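Protein SSD1 (Saccharomyces cerevisiae S288C, PDB 7AM1) binds mRNA at untranslated regions as a non-enzymatic pseudonuclease of the RNase II family, and is implicated in translational repression and control of the G1 phase. Local coordinates at residues T583-F588 and F599-A604; E624-K629 and T737-Y742; Y278-F283 and S805-F810; L717-I722 and A900-T905. One frame throughout, in Å; residues are numbered along the deposited sequence.

Contact 1 of 4, residues T583-F588 and F599-A604; sequences TKMASF and FDTNTA
OG1 of Thr-601, the residue that Met-585 and Phe-588 both touch, is hydrogen-bonded to Arg-589 NH1, which also bonds the backbone O of Phe-599. With chi1 at 63°, Thr-601 holds OG1 between its backbone N and carbonyl carbon, and CG2 points to the edge of the Phe-588 ring, near the ring plane, 4.3 Å from CE2. The thioether of Met-585 runs alongside Thr-601, pointing the other way. Bends at chi2 and chi3 bring Met-585 CE to 3.8 Å from Thr-601 O and let SD lie 4.1 Å from Thr-601 CB. The loop is shaped by an Asx turn, in which Asp-600 OD1 accepts from Asn-602 N at 2.7 Å, well above its carboxylate plane. Thr-603 then serves as N-cap, its OG1 bonded to Glu-606 N. The contact packs helix 582-595 of the RNB domain against the loop that leads into helix 604-612. Leu-607 of the second helix touches Met-585, Phe-588 and Thr-601 together, while helix 617-629 meets Phe-588 through Ile-623, Leu-626 and Leu-627.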
loop_
_atom_site.group_PDB
_atom_site.type_symbol
_atom_site.label_atom_id
_atom_site.label_comp_id
_atom_site.label_asym_id
_atom_site.label_seq_id
_atom_site.Cartn_x
_atom_site.Cartn_y
_atom_site.Cartn_z
ATOM N N THR A 583 18.698 -1.910 -11.218
ATOM C CA THR A 583 19.049 -0.517 -10.958
ATOM C C THR A 583 18.535 -0.064 -9.597
ATOM O O THR A 583 19.246 0.622 -8.853
ATOM C CB THR A 583 18.499 0.392 -12.060
ATOM O OG1 THR A 583 17.080 0.227 -12.169
ATOM C CG2 THR A 583 19.153 0.070 -13.394
ATOM N N LYS A 584 17.303 -0.440 -9.248
ATOM C CA LYS A 584 16.758 -0.041 -7.954
ATOM C C LYS A 584 17.447 -0.770 -6.808
ATOM O O LYS A 584 17.611 -0.198 -5.723
ATOM C CB LYS A 584 15.250 -0.279 -7.928
ATOM C CG LYS A 584 14.511 0.510 -9.002
ATOM C CD LYS A 584 13.007 0.491 -8.800
ATOM C CE LYS A 584 12.324 1.487 -9.728
ATOM N NZ LYS A 584 10.840 1.430 -9.618
ATOM N N MET A 585 17.860 -2.022 -7.018
ATOM C CA MET A 585 18.639 -2.700 -5.991
ATOM C C MET A 585 19.994 -2.024 -5.822
ATOM O O MET A 585 20.473 -1.849 -4.696
ATOM C CB MET A 585 18.811 -4.178 -6.338
ATOM C CG MET A 585 19.608 -4.954 -5.300
ATOM S SD MET A 585 18.836 -4.905 -3.668
ATOM C CE MET A 585 17.587 -6.175 -3.865
ATOM N N ALA A 586 20.615 -1.625 -6.935
ATOM C CA ALA A 586 21.898 -0.935 -6.865
ATOM C C ALA A 586 21.771 0.406 -6.153
ATOM O O ALA A 586 22.699 0.824 -5.451
ATOM C CB ALA A 586 22.459 -0.747 -8.276
ATOM N N SER A 587 20.635 1.089 -6.311
ATOM C CA SER A 587 20.409 2.336 -5.587
ATOM C C SER A 587 20.210 2.067 -4.102
ATOM O O SER A 587 20.779 2.761 -3.250
ATOM C CB SER A 587 19.196 3.067 -6.163
ATOM O OG SER A 587 19.351 3.295 -7.551
ATOM N N PHE A 588 19.395 1.061 -3.777
ATOM C CA PHE A 588 19.170 0.694 -2.384
ATOM C C PHE A 588 20.478 0.325 -1.699
ATOM O O PHE A 588 20.742 0.747 -0.566
ATOM C CB PHE A 588 18.176 -0.467 -2.307
ATOM C CG PHE A 588 18.035 -1.051 -0.932
ATOM C CD1 PHE A 588 17.241 -0.434 0.017
ATOM C CD2 PHE A 588 18.694 -2.219 -0.589
ATOM C CE1 PHE A 588 17.110 -0.969 1.288
ATOM C CE2 PHE A 588 18.565 -2.761 0.681
ATOM C CZ PHE A 588 17.773 -2.133 1.620
ATOM N N PHE A 599 25.941 -5.237 4.406
ATOM C CA PHE A 599 25.482 -6.615 4.378
ATOM C C PHE A 599 25.064 -7.011 2.963
ATOM O O PHE A 599 24.834 -6.169 2.090
ATOM C CB PHE A 599 24.325 -6.836 5.359
ATOM C CG PHE A 599 23.139 -5.940 5.135
ATOM C CD1 PHE A 599 22.255 -6.176 4.096
ATOM C CD2 PHE A 599 22.888 -4.882 5.990
ATOM C CE1 PHE A 599 21.159 -5.359 3.901
ATOM C CE2 PHE A 599 21.794 -4.063 5.799
ATOM C CZ PHE A 599 20.929 -4.302 4.752
ATOM N N ASP A 600 24.958 -8.321 2.754
ATOM C CA ASP A 600 24.703 -8.864 1.427
ATOM C C ASP A 600 23.263 -8.595 1.004
ATOM O O ASP A 600 22.327 -8.791 1.785
ATOM C CB ASP A 600 24.989 -10.369 1.420
ATOM C CG ASP A 600 24.643 -11.032 0.097
ATOM O OD1 ASP A 600 24.456 -10.314 -0.909
ATOM O OD2 ASP A 600 24.548 -12.278 0.068
ATOM N N THR A 601 23.092 -8.139 -0.238
ATOM C CA THR A 601 21.778 -7.842 -0.796
ATOM C C THR A 601 21.482 -8.672 -2.040
ATOM O O THR A 601 20.504 -8.389 -2.743
ATOM C CB THR A 601 21.655 -6.350 -1.139
ATOM O OG1 THR A 601 22.609 -6.002 -2.152
ATOM C CG2 THR A 601 21.893 -5.489 0.093
ATOM N N ASN A 602 22.294 -9.695 -2.326
ATOM C CA ASN A 602 22.150 -10.484 -3.543
ATOM C C ASN A 602 20.977 -11.458 -3.499
ATOM O O ASN A 602 20.564 -11.951 -4.555
ATOM C CB ASN A 602 23.443 -11.259 -3.812
ATOM N N THR A 603 20.450 -11.762 -2.312
ATOM C CA THR A 603 19.289 -12.629 -2.169
ATOM C C THR A 603 18.356 -12.040 -1.121
ATOM O O THR A 603 18.798 -11.356 -0.193
ATOM C CB THR A 603 19.664 -14.060 -1.750
ATOM O OG1 THR A 603 20.327 -14.031 -0.479
ATOM C CG2 THR A 603 20.570 -14.713 -2.785
ATOM N N ALA A 604 17.057 -12.311 -1.274
ATOM C CA ALA A 604 16.103 -11.948 -0.233
ATOM C C ALA A 604 16.560 -12.478 1.117
ATOM O O ALA A 604 16.445 -11.793 2.141
ATOM C CB ALA A 604 14.717 -12.498 -0.572
#

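Contact 2 of 4, residues E624-K629 and T737-Y742; sequences EILLFK and TVLQVY
The flat amide of Gln-740 folds back on its own backbone while its CG rests 4.4 Å from CD2 of Leu-626. NE2 donates to Leu-739 O at 2.8 Å, with the acceptor 17° out of the amide plane, and Phe-595 and Lys-591 of helix 582-595 also touch this side chain. Leu-739 and Gln-740 form a classic beta bulge opposite Asp-747, in a strand of the C-terminal OB-fold region. Both side chains therefore turn toward helix 617-629 of the RNB domain instead of alternating across the sheet. The axes of helix 624-629 and strand 737-741 stay 10.4 Å apart at 41°, and branched aliphatic groups fill the interval. CG of Leu-739, anti to the backbone N (chi1 -168°), carries both methyls onto Leu-626: Leu-739 CD2 lies 3.7 Å from Leu-626 CD2, the two CD1 methyls also meet, and the leucines lie side by side, heading in opposite senses. Phe-749 of strand 745-750 touches both Ile-625 and Leu-739. Cutting Leu-739 back to an alanine is likely to open a gap beside Leu-626 and leave Ile-625 without its partner across the contact. Ile-625 comes in obliquely, its branch methyl CG2 lying 4.0 Å from Leu-739 CD2.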
loop_
_atom_site.group_PDB
_atom_site.type_symbol
_atom_site.label_atom_id
_atom_site.label_comp_id
_atom_site.label_asym_id
_atom_site.label_seq_id
_atom_site.Cartn_x
_atom_site.Cartn_y
_atom_site.Cartn_z
ATOM N N GLU A 624 13.843 -0.302 5.869
ATOM C CA GLU A 624 12.705 -1.008 5.292
ATOM C C GLU A 624 11.932 -0.103 4.338
ATOM O O GLU A 624 11.504 -0.544 3.264
ATOM C CB GLU A 624 11.773 -1.536 6.385
ATOM C CG GLU A 624 10.649 -2.412 5.826
ATOM C CD GLU A 624 9.614 -2.808 6.861
ATOM O OE1 GLU A 624 9.775 -2.448 8.046
ATOM O OE2 GLU A 624 8.621 -3.463 6.477
ATOM N N ILE A 625 11.736 1.166 4.714
ATOM C CA ILE A 625 11.054 2.099 3.820
ATOM C C ILE A 625 11.788 2.168 2.486
ATOM O O ILE A 625 11.178 2.065 1.416
ATOM C CB ILE A 625 10.926 3.490 4.473
ATOM C CG1 ILE A 625 9.896 3.456 5.609
ATOM C CG2 ILE A 625 10.533 4.537 3.430
ATOM C CD1 ILE A 625 9.914 4.694 6.513
ATOM N N LEU A 626 13.116 2.309 2.531
ATOM C CA LEU A 626 13.900 2.365 1.301
ATOM C C LEU A 626 13.735 1.092 0.477
ATOM O O LEU A 626 13.576 1.152 -0.749
ATOM C CB LEU A 626 15.374 2.598 1.634
ATOM C CG LEU A 626 15.704 3.918 2.337
ATOM C CD1 LEU A 626 17.189 4.003 2.644
ATOM C CD2 LEU A 626 15.263 5.108 1.511
ATOM N N LEU A 627 13.778 -0.070 1.132
ATOM C CA LEU A 627 13.604 -1.332 0.421
ATOM C C LEU A 627 12.213 -1.423 -0.191
ATOM O O LEU A 627 12.060 -1.802 -1.357
ATOM C CB LEU A 627 13.854 -2.497 1.378
ATOM C CG LEU A 627 13.645 -3.899 0.811
ATOM C CD1 LEU A 627 14.547 -4.125 -0.388
ATOM C CD2 LEU A 627 13.900 -4.941 1.879
ATOM N N PHE A 628 11.192 -1.039 0.574
ATOM C CA PHE A 628 9.809 -1.124 0.116
ATOM C C PHE A 628 9.600 -0.362 -1.186
ATOM O O PHE A 628 8.806 -0.789 -2.036
ATOM C CB PHE A 628 8.905 -0.598 1.235
ATOM C CG PHE A 628 7.465 -0.461 0.858
ATOM C CD1 PHE A 628 6.645 -1.571 0.782
ATOM C CD2 PHE A 628 6.917 0.787 0.619
ATOM C CE1 PHE A 628 5.310 -1.440 0.450
ATOM C CE2 PHE A 628 5.585 0.923 0.284
ATOM C CZ PHE A 628 4.781 -0.193 0.202
ATOM N N LYS A 629 10.329 0.741 -1.378
ATOM C CA LYS A 629 10.145 1.571 -2.556
ATOM C C LYS A 629 10.656 0.921 -3.829
ATOM O O LYS A 629 10.254 1.334 -4.921
ATOM C CB LYS A 629 10.898 2.891 -2.412
ATOM C CG LYS A 629 10.432 3.795 -1.332
ATOM C CD LYS A 629 11.275 5.051 -1.377
ATOM C CE LYS A 629 10.933 5.987 -0.257
ATOM N NZ LYS A 629 11.372 7.348 -0.606
ATOM N N THR A 737 13.709 11.458 11.856
ATOM C CA THR A 737 14.997 10.942 11.415
ATOM C C THR A 737 15.188 11.262 9.940
ATOM O O THR A 737 14.265 11.090 9.135
ATOM C CB THR A 737 15.097 9.430 11.644
ATOM O OG1 THR A 737 15.003 9.150 13.047
ATOM C CG2 THR A 737 16.408 8.879 11.091
ATOM N N VAL A 738 16.380 11.742 9.596
ATOM C CA VAL A 738 16.732 12.034 8.211
ATOM C C VAL A 738 17.045 10.726 7.498
ATOM O O VAL A 738 17.877 9.939 7.962
ATOM C CB VAL A 738 17.928 12.997 8.146
ATOM C CG1 VAL A 738 18.330 13.253 6.699
ATOM C CG2 VAL A 738 17.600 14.298 8.867
ATOM N N LEU A 739 16.385 10.496 6.364
ATOM C CA LEU A 739 16.556 9.265 5.599
ATOM C C LEU A 739 17.426 9.452 4.365
ATOM O O LEU A 739 18.242 8.578 4.052
ATOM C CB LEU A 739 15.185 8.719 5.192
ATOM C CG LEU A 739 15.132 7.300 4.627
ATOM C CD1 LEU A 739 15.791 6.312 5.569
ATOM C CD2 LEU A 739 13.685 6.897 4.368
ATOM N N GLN A 740 17.273 10.576 3.663
ATOM C CA GLN A 740 18.067 10.884 2.483
ATOM C C GLN A 740 18.321 12.385 2.437
ATOM O O GLN A 740 17.454 13.181 2.808
ATOM C CB GLN A 740 17.367 10.439 1.190
ATOM C CG GLN A 740 17.391 8.931 0.921
ATOM C CD GLN A 740 18.783 8.413 0.604
ATOM O OE1 GLN A 740 19.269 8.538 -0.520
ATOM N NE2 GLN A 740 19.433 7.836 1.600
ATOM N N VAL A 741 19.500 12.763 1.956
ATOM C CA VAL A 741 19.875 14.161 1.799
ATOM C C VAL A 741 20.089 14.442 0.319
ATOM O O VAL A 741 20.667 13.624 -0.405
ATOM C CB VAL A 741 21.141 14.503 2.612
ATOM C CG1 VAL A 741 21.588 15.924 2.329
ATOM C CG2 VAL A 741 20.872 14.330 4.097
ATOM N N TYR A 742 19.607 15.597 -0.127
ATOM C CA TYR A 742 19.748 16.028 -1.507
ATOM C C TYR A 742 20.343 17.431 -1.527
ATOM O O TYR A 742 20.615 18.032 -0.483
ATOM C CB TYR A 742 18.400 15.990 -2.238
ATOM C CG TYR A 742 17.634 14.696 -2.057
ATOM C CD1 TYR A 742 18.014 13.540 -2.726
ATOM C CD2 TYR A 742 16.534 14.631 -1.213
ATOM C CE1 TYR A 742 17.313 12.351 -2.563
ATOM C CE2 TYR A 742 15.828 13.453 -1.042
ATOM C CZ TYR A 742 16.219 12.315 -1.720
ATOM O OH TYR A 742 15.516 11.142 -1.546
#

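Contact 3 of 4, residues Y278-F283 and S805-F810; sequences YSEKLF and SIKNKF
Glu-280 and Lys-807 reach for each other from opposite directions and meet through their charged ends. NZ of Lys-807 lies 3.2 Å from Glu-280 OE1, a hydrogen-bonded salt bridge approached on the syn side of the oxygen and 15° out of the carboxylate plane. The grip is one-sided, since OE2 of Glu-280 remains 3.9 Å from the same NZ. Glu-280 bends at chi2 (-91°), which turns its carboxylate to the ammonium, while Lys-807 runs out nearly straight before bending at its last torsion, chi4 71°. The nearest CA atoms, those of Glu-280 and Ser-805, are 11.5 Å apart, so the two side chains bridge a wide backbone separation. Glu-280 sits in a type I turn from Tyr-278 to Lys-281, closed by Lys-281 N to Tyr-278 O at 3.0 Å, that leads into strand 281-289 of the second cold-shock domain. On the other side, the loop before helix 814-827 is tied down near strand 888-896 by Asn-808, whose OD1 takes Val-897 N and whose ND2 gives to Ala-895 O. The salt bridge thus joins the cold-shock domain to the C-terminal OB-fold region. A glutamine in place of Glu-280 would probably leave the charge of Lys-807 without its negative partner in the cold-shock domain. His-309 NE2 also bonds to Lys-807 NZ, so the ammonium is shared; at this surface solvent would probably screen the attraction, and the bridge probably contributes modestly.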
loop_
_atom_site.group_PDB
_atom_site.type_symbol
_atom_site.label_atom_id
_atom_site.label_comp_id
_atom_site.label_asym_id
_atom_site.label_seq_id
_atom_site.Cartn_x
_atom_site.Cartn_y
_atom_site.Cartn_z
ATOM N N TYR A 278 -19.484 24.835 -9.054
ATOM C CA TYR A 278 -19.201 23.411 -8.930
ATOM C C TYR A 278 -17.744 23.125 -8.591
ATOM O O TYR A 278 -17.356 21.957 -8.512
ATOM C CB TYR A 278 -19.568 22.689 -10.232
ATOM C CG TYR A 278 -21.048 22.674 -10.529
ATOM C CD1 TYR A 278 -21.655 23.747 -11.163
ATOM C CD2 TYR A 278 -21.839 21.587 -10.178
ATOM C CE1 TYR A 278 -23.008 23.744 -11.440
ATOM C CE2 TYR A 278 -23.195 21.574 -10.451
ATOM C CZ TYR A 278 -23.773 22.656 -11.082
ATOM O OH TYR A 278 -25.120 22.654 -11.359
ATOM N N SER A 279 -16.932 24.164 -8.386
ATOM C CA SER A 279 -15.502 23.979 -8.184
ATOM C C SER A 279 -15.188 23.109 -6.973
ATOM O O SER A 279 -14.106 22.513 -6.921
ATOM C CB SER A 279 -14.818 25.342 -8.037
ATOM O OG SER A 279 -15.268 26.018 -6.876
ATOM N N GLU A 280 -16.094 23.029 -5.996
ATOM C CA GLU A 280 -15.856 22.254 -4.785
ATOM C C GLU A 280 -16.668 20.961 -4.769
ATOM O O GLU A 280 -16.895 20.384 -3.700
ATOM C CB GLU A 280 -16.179 23.099 -3.550
ATOM C CG GLU A 280 -15.293 24.339 -3.404
ATOM C CD GLU A 280 -14.039 24.110 -2.580
ATOM O OE1 GLU A 280 -14.150 23.781 -1.381
ATOM O OE2 GLU A 280 -12.935 24.273 -3.140
ATOM N N LYS A 281 -17.118 20.503 -5.935
ATOM C CA LYS A 281 -17.881 19.271 -6.052
ATOM C C LYS A 281 -16.994 18.167 -6.614
ATOM O O LYS A 281 -16.119 18.421 -7.450
ATOM C CB LYS A 281 -19.101 19.459 -6.956
ATOM C CG LYS A 281 -20.154 20.415 -6.401
ATOM C CD LYS A 281 -20.855 19.857 -5.172
ATOM C CE LYS A 281 -21.953 20.800 -4.691
ATOM N NZ LYS A 281 -22.935 20.121 -3.803
ATOM N N LEU A 282 -17.214 16.945 -6.148
ATOM C CA LEU A 282 -16.492 15.783 -6.645
ATOM C C LEU A 282 -17.368 15.042 -7.644
ATOM O O LEU A 282 -18.543 14.777 -7.370
ATOM C CB LEU A 282 -16.087 14.857 -5.500
ATOM C CG LEU A 282 -14.783 15.215 -4.784
ATOM C CD1 LEU A 282 -14.502 14.219 -3.670
ATOM C CD2 LEU A 282 -13.606 15.268 -5.752
ATOM N N PHE A 283 -16.801 14.735 -8.805
ATOM C CA PHE A 283 -17.467 13.927 -9.811
ATOM C C PHE A 283 -16.660 12.660 -10.061
ATOM O O PHE A 283 -15.473 12.576 -9.734
ATOM C CB PHE A 283 -17.634 14.702 -11.121
ATOM C CG PHE A 283 -18.493 15.931 -10.995
ATOM C CD1 PHE A 283 -17.929 17.139 -10.626
ATOM C CD2 PHE A 283 -19.854 15.882 -11.241
ATOM C CE1 PHE A 283 -18.704 18.280 -10.509
ATOM C CE2 PHE A 283 -20.634 17.024 -11.127
ATOM C CZ PHE A 283 -20.056 18.219 -10.757
ATOM N N SER A 805 -5.080 28.600 -1.818
ATOM C CA SER A 805 -6.221 27.716 -1.618
ATOM C C SER A 805 -6.182 26.985 -0.282
ATOM O O SER A 805 -7.064 26.160 -0.016
ATOM C CB SER A 805 -6.297 26.703 -2.765
ATOM O OG SER A 805 -5.177 25.838 -2.746
ATOM N N ILE A 806 -5.193 27.266 0.567
ATOM C CA ILE A 806 -5.139 26.630 1.876
ATOM C C ILE A 806 -6.224 27.209 2.766
ATOM O O ILE A 806 -6.323 28.431 2.941
ATOM C CB ILE A 806 -3.754 26.827 2.517
ATOM C CG1 ILE A 806 -2.688 26.056 1.742
ATOM C CG2 ILE A 806 -3.788 26.438 3.992
ATOM C CD1 ILE A 806 -1.282 26.320 2.255
ATOM N N LYS A 807 -7.063 26.331 3.314
ATOM C CA LYS A 807 -8.147 26.761 4.189
ATOM C C LYS A 807 -7.680 26.933 5.632
ATOM O O LYS A 807 -8.262 27.729 6.376
ATOM C CB LYS A 807 -9.305 25.767 4.091
ATOM C CG LYS A 807 -9.921 25.705 2.694
ATOM C CD LYS A 807 -11.390 25.314 2.743
ATOM C CE LYS A 807 -12.021 25.314 1.352
ATOM N NZ LYS A 807 -11.539 24.183 0.501
ATOM N N ASN A 808 -6.697 26.148 6.072
ATOM C CA ASN A 808 -6.195 26.215 7.446
ATOM C C ASN A 808 -4.886 27.002 7.444
ATOM O O ASN A 808 -3.792 26.448 7.539
ATOM C CB ASN A 808 -6.035 24.809 8.020
ATOM C CG ASN A 808 -5.088 23.934 7.201
ATOM O OD1 ASN A 808 -5.079 23.976 5.966
ATOM N ND2 ASN A 808 -4.321 23.100 7.893
ATOM N N LYS A 809 -5.011 28.327 7.374
ATOM C CA LYS A 809 -3.848 29.179 7.157
ATOM C C LYS A 809 -3.085 29.541 8.429
ATOM O O LYS A 809 -1.934 29.979 8.331
ATOM C CB LYS A 809 -4.270 30.489 6.477
ATOM C CG LYS A 809 -4.800 30.334 5.056
ATOM C CD LYS A 809 -4.738 31.656 4.307
ATOM C CE LYS A 809 -5.134 31.488 2.846
ATOM N NZ LYS A 809 -6.583 31.183 2.728
ATOM N N PHE A 810 -3.649 29.330 9.614
ATOM C CA PHE A 810 -3.038 29.879 10.818
ATOM C C PHE A 810 -1.943 28.964 11.351
ATOM O O PHE A 810 -2.136 27.750 11.483
ATOM C CB PHE A 810 -4.088 30.101 11.909
ATOM C CG PHE A 810 -3.490 30.442 13.243
ATOM C CD1 PHE A 810 -2.877 31.669 13.446
ATOM C CD2 PHE A 810 -3.514 29.529 14.280
ATOM C CE1 PHE A 810 -2.310 31.983 14.663
ATOM C CE2 PHE A 810 -2.949 29.835 15.501
ATOM C CZ PHE A 810 -2.345 31.062 15.692
#

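Contact 4 of 4, residues L717-I722 and A900-T905; sequences LLCKTI and ALPCLT
Cys-719 presses into the corner between Pro-902 and Leu-904, and here the packing is tight. Its CB lies 3.5 Å from Pro-902 CG, closer than usual for two carbons, while SG stands 3.4 Å from Leu-904 CD2 and 3.6 Å from Leu-904 CG. The thiol gets there because SG lies anti to the carbonyl carbon (chi1 -74°), beside the backbone N, so that it sits at the CB-CG edge of the proline ring and still meets the leucine branch. One turn further on, Ile-722 crosses Leu-904 at about a right angle and sets its terminal CD1 3.6 Å from CD2 of that residue. Leu-904 CD2 thus touches both a sulfur and a methyl. The contact lays the long helix 689-725 against strand 903-908, an outermost strand of the five-stranded antiparallel sheet that also holds strand 732-741 and forms part of the C-terminal OB-fold region. Ala-895 of the neighbouring strand 888-896 touches both Cys-719 and Leu-904, and Ile-755 of strand 755-760 touches Leu-904 as well. Inside the helix, Thr-721 OG1 adds a second bond to Leu-717 O at 2.9 Å, from the face opposite to that used by Thr-721 N. Away from this core the fit relaxes. The side chain of Leu-718 keeps a looser distance from the strand segment, and Pro-902 is partly exposed. Leu-901, also partly exposed, has its backbone O bonded to Gln-187 NE2. On the solvent side Lys-720 leads away from the strand and forms a salt bridge with Glu-839 of helix 834-842.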
loop_
_atom_site.group_PDB
_atom_site.type_symbol
_atom_site.label_atom_id
_atom_site.label_comp_id
_atom_site.label_asym_id
_atom_site.label_seq_id
_atom_site.Cartn_x
_atom_site.Cartn_y
_atom_site.Cartn_z
ATOM N N LEU A 717 -7.672 10.103 7.460
ATOM C CA LEU A 717 -7.925 10.199 8.892
ATOM C C LEU A 717 -6.692 10.658 9.653
ATOM O O LEU A 717 -6.816 11.359 10.665
ATOM C CB LEU A 717 -8.402 8.851 9.423
ATOM C CG LEU A 717 -8.836 8.789 10.884
ATOM C CD1 LEU A 717 -9.865 9.863 11.196
ATOM C CD2 LEU A 717 -9.379 7.398 11.204
ATOM N N LEU A 718 -5.499 10.283 9.183
ATOM C CA LEU A 718 -4.270 10.723 9.835
ATOM C C LEU A 718 -4.082 12.229 9.702
ATOM O O LEU A 718 -3.653 12.895 10.651
ATOM C CB LEU A 718 -3.073 9.984 9.240
ATOM C CG LEU A 718 -1.719 10.394 9.820
ATOM C CD1 LEU A 718 -1.677 10.148 11.317
ATOM C CD2 LEU A 718 -0.597 9.654 9.116
ATOM N N CYS A 719 -4.386 12.782 8.527
ATOM C CA CYS A 719 -4.278 14.225 8.342
ATOM C C CYS A 719 -5.238 14.961 9.264
ATOM O O CYS A 719 -4.882 15.983 9.862
ATOM C CB CYS A 719 -4.550 14.585 6.884
ATOM S SG CYS A 719 -3.215 14.160 5.769
ATOM N N LYS A 720 -6.467 14.461 9.384
ATOM C CA LYS A 720 -7.426 15.035 10.321
ATOM C C LYS A 720 -6.914 14.965 11.754
ATOM O O LYS A 720 -7.101 15.907 12.537
ATOM C CB LYS A 720 -8.753 14.297 10.179
ATOM C CG LYS A 720 -9.851 14.747 11.112
ATOM C CD LYS A 720 -11.147 14.050 10.720
ATOM C CE LYS A 720 -12.040 13.771 11.914
ATOM N NZ LYS A 720 -12.648 12.413 11.813
ATOM N N THR A 721 -6.266 13.853 12.114
ATOM C CA THR A 721 -5.743 13.681 13.466
ATOM C C THR A 721 -4.562 14.612 13.713
ATOM O O THR A 721 -4.466 15.242 14.774
ATOM C CB THR A 721 -5.333 12.219 13.677
ATOM O OG1 THR A 721 -6.475 11.358 13.544
ATOM C CG2 THR A 721 -4.738 12.027 15.047
ATOM N N ILE A 722 -3.667 14.728 12.733
ATOM C CA ILE A 722 -2.532 15.633 12.868
ATOM C C ILE A 722 -3.014 17.061 13.090
ATOM O O ILE A 722 -2.433 17.813 13.883
ATOM C CB ILE A 722 -1.622 15.522 11.630
ATOM C CG1 ILE A 722 -0.820 14.221 11.680
ATOM C CG2 ILE A 722 -0.704 16.730 11.543
ATOM C CD1 ILE A 722 -0.159 13.844 10.365
ATOM N N ALA A 900 -9.003 17.890 -2.756
ATOM C CA ALA A 900 -9.805 16.695 -2.511
ATOM C C ALA A 900 -9.156 15.837 -1.438
ATOM O O ALA A 900 -9.840 15.239 -0.598
ATOM C CB ALA A 900 -9.975 15.893 -3.802
ATOM N N LEU A 901 -7.832 15.762 -1.460
ATOM C CA LEU A 901 -7.087 15.084 -0.430
ATOM C C LEU A 901 -6.177 16.089 0.261
ATOM O O LEU A 901 -5.573 16.936 -0.406
ATOM C CB LEU A 901 -6.249 13.946 -1.025
ATOM C CG LEU A 901 -7.021 12.910 -1.849
ATOM C CD1 LEU A 901 -6.078 11.819 -2.342
ATOM C CD2 LEU A 901 -8.176 12.308 -1.051
ATOM N N PRO A 902 -6.055 16.031 1.582
ATOM C CA PRO A 902 -5.117 16.922 2.268
ATOM C C PRO A 902 -3.682 16.553 1.929
ATOM O O PRO A 902 -3.379 15.443 1.486
ATOM C CB PRO A 902 -5.428 16.698 3.750
ATOM C CG PRO A 902 -6.003 15.308 3.801
ATOM C CD PRO A 902 -6.768 15.144 2.521
ATOM N N CYS A 903 -2.789 17.510 2.160
ATOM C CA CYS A 903 -1.382 17.370 1.809
ATOM C C CYS A 903 -0.547 17.502 3.072
ATOM O O CYS A 903 -0.533 18.563 3.702
ATOM C CB CYS A 903 -0.979 18.435 0.788
ATOM S SG CYS A 903 -1.950 18.377 -0.733
ATOM N N LEU A 904 0.172 16.442 3.419
ATOM C CA LEU A 904 1.120 16.510 4.517
ATOM C C LEU A 904 2.355 17.271 4.065
ATOM O O LEU A 904 2.868 17.048 2.965
ATOM C CB LEU A 904 1.513 15.112 4.981
ATOM C CG LEU A 904 0.369 14.258 5.515
ATOM C CD1 LEU A 904 0.794 12.787 5.599
ATOM C CD2 LEU A 904 -0.073 14.786 6.875
ATOM N N THR A 905 2.828 18.173 4.917
ATOM C CA THR A 905 4.011 18.960 4.620
ATOM C C THR A 905 4.868 19.035 5.872
ATOM O O THR A 905 4.358 19.013 6.996
ATOM C CB THR A 905 3.661 20.383 4.145
ATOM O OG1 THR A 905 2.926 21.065 5.170
ATOM C CG2 THR A 905 2.834 20.354 2.864
#

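Overall arrangement
The contacts fall into two touching pairs. Contacts 1 and 2, with centres 14 Å apart, share packing where Phe-588 CE1 lies 3.5 Å from Leu-627 N, so helix 582-595 of contact 1 backs helix 617-629, which contact 2 sets against the sheet. Contacts 3 and 4, with centres 13 Å apart, meet more lightly, Leu-282 CD2 standing 4.2 Å from Ala-900 CB. Contacts 2 and 4 do not touch, their nearest atoms being about 12 Å apart, but both reach the same antiparallel sheet. Contacts 1 and 3 are farthest from each other, about 43 Å between centres, on opposite sides of the chain's centre. The protein is a pseudonuclease, and no active-site residue is assigned to any of the four contacts.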